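Minor fimbrium subunit Mfa5 (Porphyromonas gingivalis ATCC 33277, PDB 6TO1) serves as an accessory, tip-located subunit of minor (type V) fimbriae, the pili that mediate biofilm formation and adhesion to host cells and other oral bacteria. Local coordinates at residues A[596-601]-A[637-642]; A[534-539]-A[564-569]; A[609-614]-A[641-646]. One frame throughout, in Å; residues are numbered along the deposited sequence.

Contact 1: residues A[596-601]-A[637-642]; sequences VPPTNT and AYFAYK
Pro598 and Phe639 carry the apolar part of this contact, the proline ring lying over one face of the phenyl ring. Pro598 CB stands 3.8 Å from the centroid of the Phe639 ring and only 12° off its normal, a well-centred CH-pi interaction, while Pro598 CD comes within 3.7 Å of Phe639 CE1. A proline suits the place because its rigid ring offers a compact block of C-H groups to an aromatic face. Phe639 CG is turned beside its own backbone N (chi1 -63°), which, with the side chain already leaving toward the loop, sets the ring against Pro598. Val596 CG1 closes in on Phe639 CZ at 4.1 Å, and Val596 O lies at the ring edge, where the aromatic C-H groups are slightly positive.

The segments join a connection to a strand: 596-601 leads from strand 592-596 to strand 602-604 and covers one face of strand 634-643, which lies between strands 530-539 and 610-614 in a mixed beta sheet. Strand alternation sends Ala637, Phe639 and Tyr641 toward the loop, while Tyr638, on the other face, stacks with His536.

The polar part is a hydrogen bond from Tyr641 OH to Asn600 O, 2.8 Å long and met almost end-on (C=O...donor angle 168°). A long side chain with a terminal donor is what can span from the strand to this backbone carbonyl. Asn600 is steadied through its amide: OD1 accepts from Thr599 OG1 at 2.8 Å, and ND2 bonds to Val602 O.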
loop_
_atom_site.group_PDB
_atom_site.type_symbol
_atom_site.label_atom_id
_atom_site.label_comp_id
_atom_site.label_asym_id
_atom_site.label_seq_id
_atom_site.Cartn_x
_atom_site.Cartn_y
_atom_site.Cartn_z
ATOM N N VAL A 596 -2.464 -25.396 -54.845
ATOM C CA VAL A 596 -1.489 -26.281 -54.220
ATOM C C VAL A 596 -1.260 -27.479 -55.133
ATOM O O VAL A 596 -2.204 -28.242 -55.383
ATOM C CB VAL A 596 -1.944 -26.743 -52.827
ATOM C CG1 VAL A 596 -0.918 -27.646 -52.238
ATOM C CG2 VAL A 596 -2.182 -25.505 -51.971
ATOM N N PRO A 597 -0.038 -27.700 -55.611
ATOM C CA PRO A 597 0.239 -28.901 -56.396
ATOM C C PRO A 597 0.942 -29.943 -55.547
ATOM O O PRO A 597 1.604 -29.613 -54.553
ATOM C CB PRO A 597 1.165 -28.366 -57.498
ATOM C CG PRO A 597 2.064 -27.419 -56.711
ATOM C CD PRO A 597 1.163 -26.839 -55.564
ATOM N N PRO A 598 0.858 -31.217 -55.920
ATOM C CA PRO A 598 1.712 -32.216 -55.268
ATOM C C PRO A 598 3.175 -31.985 -55.639
ATOM O O PRO A 598 3.494 -31.456 -56.707
ATOM C CB PRO A 598 1.192 -33.551 -55.820
ATOM C CG PRO A 598 0.647 -33.197 -57.174
ATOM C CD PRO A 598 0.138 -31.758 -57.099
ATOM N N THR A 599 4.076 -32.364 -54.739
ATOM C CA THR A 599 5.491 -32.238 -55.072
ATOM C C THR A 599 5.866 -33.146 -56.236
ATOM O O THR A 599 6.772 -32.821 -57.005
ATOM C CB THR A 599 6.369 -32.543 -53.867
ATOM O OG1 THR A 599 6.066 -33.832 -53.334
ATOM C CG2 THR A 599 6.122 -31.500 -52.814
ATOM N N ASN A 600 5.192 -34.277 -56.386
ATOM C CA ASN A 600 5.471 -35.149 -57.519
ATOM C C ASN A 600 4.203 -35.877 -57.919
ATOM O O ASN A 600 3.298 -36.060 -57.115
ATOM C CB ASN A 600 6.557 -36.178 -57.221
ATOM C CG ASN A 600 6.446 -36.758 -55.848
ATOM O OD1 ASN A 600 6.007 -36.094 -54.910
ATOM N ND2 ASN A 600 6.858 -37.998 -55.705
ATOM N N THR A 601 4.158 -36.316 -59.177
ATOM C CA THR A 601 2.997 -37.036 -59.695
ATOM C C THR A 601 3.244 -38.527 -59.856
ATOM O O THR A 601 2.307 -39.265 -60.179
ATOM C CB THR A 601 2.588 -36.434 -61.043
ATOM O OG1 THR A 601 3.738 -36.418 -61.900
ATOM C CG2 THR A 601 2.087 -35.031 -60.841
ATOM N N ALA A 637 -4.111 -30.859 -47.957
ATOM C CA ALA A 637 -4.360 -31.430 -49.277
ATOM C C ALA A 637 -4.090 -32.921 -49.220
ATOM O O ALA A 637 -3.098 -33.363 -48.617
ATOM C CB ALA A 637 -3.470 -30.793 -50.337
ATOM N N TYR A 638 -4.983 -33.692 -49.846
ATOM C CA TYR A 638 -4.857 -35.143 -49.948
ATOM C C TYR A 638 -4.696 -35.489 -51.428
ATOM O O TYR A 638 -5.666 -35.478 -52.183
ATOM C CB TYR A 638 -6.053 -35.843 -49.346
ATOM C CG TYR A 638 -5.997 -35.734 -47.838
ATOM C CD1 TYR A 638 -5.256 -36.635 -47.104
ATOM C CD2 TYR A 638 -6.632 -34.697 -47.170
ATOM C CE1 TYR A 638 -5.165 -36.550 -45.730
ATOM C CE2 TYR A 638 -6.554 -34.609 -45.782
ATOM C CZ TYR A 638 -5.807 -35.550 -45.077
ATOM O OH TYR A 638 -5.672 -35.506 -43.697
ATOM N N PHE A 639 -3.468 -35.780 -51.825
ATOM C CA PHE A 639 -3.185 -36.220 -53.186
ATOM C C PHE A 639 -3.240 -37.740 -53.226
ATOM O O PHE A 639 -2.542 -38.398 -52.468
ATOM C CB PHE A 639 -1.834 -35.651 -53.600
ATOM C CG PHE A 639 -1.808 -34.158 -53.643
ATOM C CD1 PHE A 639 -2.602 -33.468 -54.531
ATOM C CD2 PHE A 639 -0.992 -33.424 -52.763
ATOM C CE1 PHE A 639 -2.581 -32.085 -54.587
ATOM C CE2 PHE A 639 -0.962 -32.043 -52.824
ATOM C CZ PHE A 639 -1.755 -31.366 -53.724
ATOM N N ALA A 640 -4.079 -38.281 -54.115
ATOM C CA ALA A 640 -4.329 -39.707 -54.245
ATOM C C ALA A 640 -3.456 -40.315 -55.335
ATOM O O ALA A 640 -3.194 -39.690 -56.367
ATOM C CB ALA A 640 -5.800 -39.959 -54.588
ATOM N N TYR A 641 -2.992 -41.522 -55.078
ATOM C CA TYR A 641 -2.161 -42.281 -56.001
ATOM C C TYR A 641 -2.665 -43.711 -56.045
ATOM O O TYR A 641 -3.045 -44.261 -55.005
ATOM C CB TYR A 641 -0.681 -42.288 -55.563
ATOM C CG TYR A 641 -0.105 -40.912 -55.548
ATOM C CD1 TYR A 641 0.771 -40.479 -56.534
ATOM C CD2 TYR A 641 -0.426 -40.037 -54.527
ATOM C CE1 TYR A 641 1.266 -39.200 -56.526
ATOM C CE2 TYR A 641 0.052 -38.775 -54.511
ATOM C CZ TYR A 641 0.891 -38.345 -55.490
ATOM O OH TYR A 641 1.326 -37.049 -55.413
ATOM N N LYS A 642 -2.621 -44.327 -57.228
ATOM C CA LYS A 642 -2.870 -45.751 -57.341
ATOM C C LYS A 642 -1.670 -46.479 -57.929
ATOM O O LYS A 642 -0.827 -45.912 -58.636
ATOM C CB LYS A 642 -4.131 -46.062 -58.176
ATOM C CG LYS A 642 -4.064 -45.659 -59.617
ATOM C CD LYS A 642 -5.392 -46.033 -60.337
ATOM C CE LYS A 642 -5.321 -45.690 -61.828
ATOM N NZ LYS A 642 -6.569 -46.088 -62.564
#

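Contact 2: residues A[534-539]-A[564-569]; sequences KRHYVL and QSQDFF
Arg535 and Asp567 meet twice, by backbone and by side chain. Arg535 N donates to Asp567 O at 2.8 Å in a nearly straight bond, and Asp567 N returns a bond to Arg535 O. On the face of the sheet that both side chains share, Arg535 NE forms a salt bridge with Asp567 OD1, 2.8 Å apart; NE approaches on the syn side, 30° out of the carboxylate plane. Asp567 holds CG between its backbone N and carbonyl carbon (chi1 62°), which swings the short carboxylate across to the arginine. The guanidinium has more work to do: NH2 makes a weak bond to Phe568 O, Phe569 CB lies over one face, and NH1 reaches Pro597 O, so a branched, multi-donor group fits here.

At the other end of the pairing, Gln564 NE2 sits 3.3 Å above the plane of the Tyr537 ring, over its centre, and is itself held by Asn600 OD1. Near this end a water bridges the two segments, accepting from Tyr537 N and donating to Gln564 O.

Gln566 CG packs off-centre on the His536 ring, whose NE2 bonds to Asn636. On the face of Lys534 and Phe568, Lys534 CG lies 3.6 Å from Phe568 CE2 while its NZ pairs with Asp476. The whole is an antiparallel beta ladder in which the short strand 565-568 flanks strand 530-539 of a mixed sheet, with strand 634-643 parallel to that long strand.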
loop_
_atom_site.group_PDB
_atom_site.type_symbol
_atom_site.label_atom_id
_atom_site.label_comp_id
_atom_site.label_asym_id
_atom_site.label_seq_id
_atom_site.Cartn_x
_atom_site.Cartn_y
_atom_site.Cartn_z
ATOM N N LYS A 534 -0.568 -28.417 -45.335
ATOM C CA LYS A 534 0.080 -29.705 -45.360
ATOM C C LYS A 534 -0.374 -30.434 -46.624
ATOM O O LYS A 534 -1.546 -30.353 -47.004
ATOM C CB LYS A 534 -0.293 -30.518 -44.134
ATOM C CG LYS A 534 0.124 -29.866 -42.829
ATOM C CD LYS A 534 -0.076 -30.817 -41.673
ATOM C CE LYS A 534 -1.171 -30.342 -40.722
ATOM N NZ LYS A 534 -1.150 -31.150 -39.450
ATOM N N ARG A 535 0.566 -31.113 -47.274
ATOM C CA ARG A 535 0.284 -31.962 -48.430
ATOM C C ARG A 535 0.499 -33.412 -48.024
ATOM O O ARG A 535 1.556 -33.763 -47.487
ATOM C CB ARG A 535 1.191 -31.569 -49.596
ATOM C CG ARG A 535 0.937 -30.145 -50.062
ATOM C CD ARG A 535 1.733 -29.815 -51.334
ATOM N NE ARG A 535 3.139 -29.577 -51.021
ATOM C CZ ARG A 535 3.995 -28.963 -51.827
ATOM N NH1 ARG A 535 3.607 -28.546 -53.029
ATOM N NH2 ARG A 535 5.240 -28.759 -51.428
ATOM N N HIS A 536 -0.522 -34.239 -48.229
ATOM C CA HIS A 536 -0.470 -35.652 -47.899
ATOM C C HIS A 536 -0.548 -36.462 -49.192
ATOM O O HIS A 536 -1.170 -36.031 -50.164
ATOM C CB HIS A 536 -1.626 -36.067 -46.997
ATOM C CG HIS A 536 -1.807 -35.194 -45.794
ATOM N ND1 HIS A 536 -1.266 -35.506 -44.562
ATOM C CD2 HIS A 536 -2.484 -34.031 -45.631
ATOM C CE1 HIS A 536 -1.606 -34.570 -43.687
ATOM N NE2 HIS A 536 -2.332 -33.655 -44.313
ATOM N N TYR A 537 0.081 -37.630 -49.181
ATOM C CA TYR A 537 0.244 -38.475 -50.370
ATOM C C TYR A 537 -0.231 -39.877 -50.015
ATOM O O TYR A 537 0.476 -40.635 -49.340
ATOM C CB TYR A 537 1.697 -38.452 -50.823
ATOM C CG TYR A 537 2.206 -37.045 -51.056
ATOM C CD1 TYR A 537 2.031 -36.425 -52.273
ATOM C CD2 TYR A 537 2.799 -36.295 -50.011
ATOM C CE1 TYR A 537 2.437 -35.154 -52.489
ATOM C CE2 TYR A 537 3.239 -35.011 -50.232
ATOM C CZ TYR A 537 3.054 -34.440 -51.473
ATOM O OH TYR A 537 3.450 -33.154 -51.756
ATOM N N VAL A 538 -1.438 -40.217 -50.461
ATOM C CA VAL A 538 -2.125 -41.396 -49.962
ATOM C C VAL A 538 -2.596 -42.309 -51.088
ATOM O O VAL A 538 -2.760 -41.903 -52.238
ATOM C CB VAL A 538 -3.330 -41.003 -49.063
ATOM C CG1 VAL A 538 -2.835 -40.201 -47.830
ATOM C CG2 VAL A 538 -4.353 -40.219 -49.836
ATOM N N LEU A 539 -2.913 -43.533 -50.697
ATOM C CA LEU A 539 -3.186 -44.640 -51.596
ATOM C C LEU A 539 -4.681 -44.815 -51.806
ATOM O O LEU A 539 -5.455 -44.800 -50.844
ATOM C CB LEU A 539 -2.583 -45.921 -51.015
ATOM C CG LEU A 539 -2.764 -47.240 -51.784
ATOM C CD1 LEU A 539 -2.039 -47.085 -53.112
ATOM C CD2 LEU A 539 -2.255 -48.445 -51.028
ATOM N N GLN A 564 4.187 -41.413 -49.044
ATOM C CA GLN A 564 5.294 -40.480 -49.117
ATOM C C GLN A 564 5.115 -39.507 -47.959
ATOM O O GLN A 564 3.984 -39.130 -47.639
ATOM C CB GLN A 564 5.271 -39.768 -50.456
ATOM C CG GLN A 564 6.242 -38.666 -50.613
ATOM C CD GLN A 564 6.245 -38.166 -52.032
ATOM O OE1 GLN A 564 6.912 -38.726 -52.892
ATOM N NE2 GLN A 564 5.495 -37.115 -52.290
ATOM N N SER A 565 6.222 -39.094 -47.342
ATOM C CA SER A 565 6.129 -38.221 -46.174
ATOM C C SER A 565 5.327 -36.960 -46.470
ATOM O O SER A 565 5.503 -36.304 -47.504
ATOM C CB SER A 565 7.531 -37.823 -45.703
ATOM O OG SER A 565 8.264 -38.954 -45.280
ATOM N N GLN A 566 4.449 -36.605 -45.539
ATOM C CA GLN A 566 3.762 -35.328 -45.629
ATOM C C GLN A 566 4.784 -34.203 -45.728
ATOM O O GLN A 566 5.886 -34.295 -45.185
ATOM C CB GLN A 566 2.849 -35.159 -44.414
ATOM C CG GLN A 566 2.190 -33.819 -44.306
ATOM C CD GLN A 566 2.736 -33.018 -43.139
ATOM O OE1 GLN A 566 2.717 -33.466 -41.992
ATOM N NE2 GLN A 566 3.230 -31.827 -43.429
ATOM N N ASP A 567 4.451 -33.165 -46.494
ATOM C CA ASP A 567 5.303 -31.985 -46.572
ATOM C C ASP A 567 4.425 -30.740 -46.510
ATOM O O ASP A 567 3.195 -30.821 -46.472
ATOM C CB ASP A 567 6.207 -31.986 -47.821
ATOM C CG ASP A 567 5.437 -31.966 -49.150
ATOM O OD1 ASP A 567 4.342 -31.402 -49.231
ATOM O OD2 ASP A 567 5.960 -32.499 -50.144
ATOM N N PHE A 568 5.062 -29.577 -46.496
ATOM C CA PHE A 568 4.363 -28.311 -46.422
ATOM C C PHE A 568 4.478 -27.564 -47.735
ATOM O O PHE A 568 5.469 -27.702 -48.462
ATOM C CB PHE A 568 4.920 -27.436 -45.298
ATOM C CG PHE A 568 4.628 -27.964 -43.944
ATOM C CD1 PHE A 568 5.530 -28.785 -43.302
ATOM C CD2 PHE A 568 3.432 -27.663 -43.306
ATOM C CE1 PHE A 568 5.271 -29.289 -42.046
ATOM C CE2 PHE A 568 3.172 -28.175 -42.036
ATOM C CZ PHE A 568 4.099 -28.986 -41.409
ATOM N N PHE A 569 3.459 -26.757 -48.004
ATOM C CA PHE A 569 3.367 -25.909 -49.180
ATOM C C PHE A 569 3.615 -24.466 -48.785
ATOM O O PHE A 569 3.017 -23.971 -47.824
ATOM C CB PHE A 569 1.984 -26.023 -49.832
ATOM C CG PHE A 569 1.665 -24.911 -50.812
ATOM C CD1 PHE A 569 2.098 -24.974 -52.129
ATOM C CD2 PHE A 569 0.914 -23.811 -50.415
ATOM C CE1 PHE A 569 1.801 -23.955 -53.027
ATOM C CE2 PHE A 569 0.624 -22.786 -51.299
ATOM C CZ PHE A 569 1.059 -22.861 -52.616
HETATM O O HOH W 1 1.636 -37.811 -46.801
#

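Contact 3: residues A[609-614]-A[641-646]; sequences KRYRFV and YKLLNY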
loop_
_atom_site.group_PDB
_atom_site.type_symbol
_atom_site.label_atom_id
_atom_site.label_comp_id
_atom_site.label_asym_id
_atom_site.label_seq_id
_atom_site.Cartn_x
_atom_site.Cartn_y
_atom_site.Cartn_z
ATOM N N LYS A 609 7.724 -50.609 -55.789
ATOM C CA LYS A 609 6.408 -50.352 -56.352
ATOM C C LYS A 609 6.286 -48.895 -56.761
ATOM O O LYS A 609 6.893 -48.004 -56.165
ATOM C CB LYS A 609 5.316 -50.696 -55.343
ATOM C CG LYS A 609 4.963 -52.165 -55.279
ATOM C CD LYS A 609 4.409 -52.514 -53.903
ATOM C CE LYS A 609 4.151 -54.009 -53.743
ATOM N NZ LYS A 609 2.689 -54.300 -53.753
ATOM N N ARG A 610 5.507 -48.658 -57.817
ATOM C CA ARG A 610 5.328 -47.322 -58.358
ATOM C C ARG A 610 3.853 -46.953 -58.372
ATOM O O ARG A 610 2.994 -47.792 -58.669
ATOM C CB ARG A 610 5.900 -47.212 -59.767
ATOM C CG ARG A 610 5.832 -45.824 -60.318
ATOM C CD ARG A 610 6.663 -45.693 -61.573
ATOM N NE ARG A 610 8.091 -45.734 -61.260
ATOM C CZ ARG A 610 8.977 -46.484 -61.899
ATOM N NH1 ARG A 610 8.598 -47.267 -62.897
ATOM N NH2 ARG A 610 10.250 -46.450 -61.532
ATOM N N TYR A 611 3.578 -45.683 -58.051
ATOM C CA TYR A 611 2.226 -45.166 -57.862
ATOM C C TYR A 611 2.060 -43.899 -58.675
ATOM O O TYR A 611 2.952 -43.039 -58.691
ATOM C CB TYR A 611 1.957 -44.884 -56.360
ATOM C CG TYR A 611 2.087 -46.118 -55.529
ATOM C CD1 TYR A 611 0.984 -46.906 -55.239
ATOM C CD2 TYR A 611 3.330 -46.552 -55.095
ATOM C CE1 TYR A 611 1.123 -48.068 -54.527
ATOM C CE2 TYR A 611 3.464 -47.704 -54.368
ATOM C CZ TYR A 611 2.368 -48.450 -54.099
ATOM O OH TYR A 611 2.507 -49.591 -53.379
ATOM N N ARG A 612 0.910 -43.761 -59.337
ATOM C CA ARG A 612 0.691 -42.600 -60.172
ATOM C C ARG A 612 -0.472 -41.778 -59.649
ATOM O O ARG A 612 -1.473 -42.325 -59.162
ATOM C CB ARG A 612 0.428 -42.950 -61.640
ATOM C CG ARG A 612 -0.893 -43.635 -61.948
ATOM C CD ARG A 612 -1.798 -42.645 -62.649
ATOM N NE ARG A 612 -3.008 -43.232 -63.212
ATOM C CZ ARG A 612 -4.030 -42.518 -63.664
ATOM N NH1 ARG A 612 -3.990 -41.187 -63.590
ATOM N NH2 ARG A 612 -5.094 -43.131 -64.180
ATOM N N PHE A 613 -0.332 -40.471 -59.797
ATOM C CA PHE A 613 -1.312 -39.518 -59.295
ATOM C C PHE A 613 -2.645 -39.671 -60.006
ATOM O O PHE A 613 -2.715 -39.781 -61.237
ATOM C CB PHE A 613 -0.780 -38.088 -59.476
ATOM C CG PHE A 613 -1.740 -37.019 -59.034
ATOM C CD1 PHE A 613 -1.851 -36.713 -57.686
ATOM C CD2 PHE A 613 -2.560 -36.359 -59.928
ATOM C CE1 PHE A 613 -2.749 -35.765 -57.254
ATOM C CE2 PHE A 613 -3.471 -35.392 -59.491
ATOM C CZ PHE A 613 -3.546 -35.092 -58.135
ATOM N N VAL A 614 -3.723 -39.607 -59.225
ATOM C CA VAL A 614 -5.077 -39.689 -59.751
ATOM C C VAL A 614 -5.943 -38.672 -59.022
ATOM O O VAL A 614 -5.662 -38.272 -57.892
ATOM C CB VAL A 614 -5.697 -41.093 -59.602
ATOM C CG1 VAL A 614 -5.058 -42.071 -60.571
ATOM C CG2 VAL A 614 -5.565 -41.623 -58.170
ATOM N N TYR A 641 -2.992 -41.522 -55.078
ATOM C CA TYR A 641 -2.161 -42.281 -56.001
ATOM C C TYR A 641 -2.665 -43.711 -56.045
ATOM O O TYR A 641 -3.045 -44.261 -55.005
ATOM C CB TYR A 641 -0.681 -42.288 -55.563
ATOM C CG TYR A 641 -0.105 -40.912 -55.548
ATOM C CD1 TYR A 641 0.771 -40.479 -56.534
ATOM C CD2 TYR A 641 -0.426 -40.037 -54.527
ATOM C CE1 TYR A 641 1.266 -39.200 -56.526
ATOM C CE2 TYR A 641 0.052 -38.775 -54.511
ATOM C CZ TYR A 641 0.891 -38.345 -55.490
ATOM O OH TYR A 641 1.326 -37.049 -55.413
ATOM N N LYS A 642 -2.621 -44.327 -57.228
ATOM C CA LYS A 642 -2.870 -45.751 -57.341
ATOM C C LYS A 642 -1.670 -46.479 -57.929
ATOM O O LYS A 642 -0.827 -45.912 -58.636
ATOM C CB LYS A 642 -4.131 -46.062 -58.176
ATOM C CG LYS A 642 -4.064 -45.659 -59.617
ATOM C CD LYS A 642 -5.392 -46.033 -60.337
ATOM C CE LYS A 642 -5.321 -45.690 -61.828
ATOM N NZ LYS A 642 -6.569 -46.088 -62.564
ATOM N N LEU A 643 -1.622 -47.766 -57.617
ATOM C CA LEU A 643 -0.545 -48.630 -58.068
ATOM C C LEU A 643 -0.499 -48.698 -59.589
ATOM O O LEU A 643 -1.538 -48.864 -60.249
ATOM C CB LEU A 643 -0.762 -50.018 -57.459
ATOM C CG LEU A 643 0.256 -51.104 -57.772
ATOM C CD1 LEU A 643 1.572 -50.793 -57.130
ATOM C CD2 LEU A 643 -0.264 -52.485 -57.325
ATOM N N LEU A 644 0.707 -48.510 -60.132
ATOM C CA LEU A 644 0.992 -48.831 -61.525
ATOM C C LEU A 644 1.333 -50.305 -61.634
ATOM O O LEU A 644 2.373 -50.735 -61.121
ATOM C CB LEU A 644 2.174 -48.032 -62.043
ATOM C CG LEU A 644 1.963 -46.650 -62.613
ATOM C CD1 LEU A 644 3.311 -46.051 -63.003
ATOM C CD2 LEU A 644 1.022 -46.687 -63.804
ATOM N N ASN A 645 0.506 -51.075 -62.336
ATOM C CA ASN A 645 0.780 -52.497 -62.513
ATOM C C ASN A 645 1.528 -52.714 -63.821
ATOM O O ASN A 645 1.052 -52.312 -64.876
ATOM C CB ASN A 645 -0.517 -53.311 -62.517
ATOM C CG ASN A 645 -1.233 -53.276 -61.183
ATOM O OD1 ASN A 645 -0.664 -53.640 -60.145
ATOM N ND2 ASN A 645 -2.488 -52.830 -61.197
ATOM N N TYR A 646 2.691 -53.345 -63.751
ATOM C CA TYR A 646 3.476 -53.660 -64.935
ATOM C C TYR A 646 3.221 -55.079 -65.426
ATOM O O TYR A 646 3.862 -55.526 -66.385
ATOM C CB TYR A 646 4.940 -53.433 -64.614
ATOM C CG TYR A 646 5.255 -51.943 -64.478
ATOM C CD1 TYR A 646 5.333 -51.133 -65.595
ATOM C CD2 TYR A 646 5.466 -51.359 -63.235
ATOM C CE1 TYR A 646 5.633 -49.781 -65.491
ATOM C CE2 TYR A 646 5.765 -49.994 -63.117
ATOM C CZ TYR A 646 5.847 -49.214 -64.242
ATOM O OH TYR A 646 6.149 -47.867 -64.164
HETATM O O HOH W 2 4.567 -50.932 -59.430
#
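Arg610 NH1 donates to Tyr646 OH over 2.8 Å, with the phenol oxygen in the guanidinium plane and the two flat groups nearly perpendicular (87°). The extended first torsion of Arg610 (chi1 -175°) and a bend at chi3 bring NH1 to this hydroxyl, which belongs to a residue beyond the end of strand 641-643, while Arg610 NE bonds to Thr604 OG1. The aliphatic part of the arginine is used too: CD packs 3.7 Å from Leu644 CD1.

Backbone bonds tie the segments together. Leu644 N reaches Arg610 O, and Arg612 exchanges two bonds with Lys642, Arg612 N to Lys642 O at 2.9 Å and Lys642 N to Arg612 O at 3.0 Å. A water extends the ladder past these bonds by accepting from Arg610 N and donating to Leu644 O. This is an antiparallel pairing of neighbouring sheet strands, Arg612 and Lys642 forming the hydrogen-bonded pair between the non-hydrogen-bonded pairs Tyr611-Leu643 and Phe613-Tyr641.

The side chains therefore sort onto two faces. On that of Tyr611, Phe613, Tyr641 and Leu643, large, mainly aromatic side chains pack together: the edge of the Phe613 ring points at the face of Tyr641, a T-shaped pair with centroids 5.6 Å apart, and Tyr611 CE1 touches Leu643 CD1 at 3.8 Å. On the other face Arg612 and Lys642 run side by side, long flexible chains suited to a more solvent-accessible surface. Arg612 NH2 and Lys642 NZ come within 3.7 Å, a closeness that probably costs some repulsion, while Val614 CG1 packs against Lys642 CE.

Overall arrangement
All three contacts involve one mixed beta sheet near the C-terminal end of the modelled chain, their centres about 60 to 75 Å from the centre of this elongated tip protein. Contacts 2 and 3 pair strands of the sheet, and contact 1 lays a loop on it. Contact 2 closes first along the sequence; contacts 1 and 3 follow, and both end on strand 634-643, where Tyr641 meets both the loop 596-601 and strand 610-614. Centres of contacts 1 and 2 lie about 7 Å apart, those of 1 and 3 about 12 Å, and those of 2 and 3 about 16 Å. Together they tie neighbouring strands and a covering loop into one sheet-based unit.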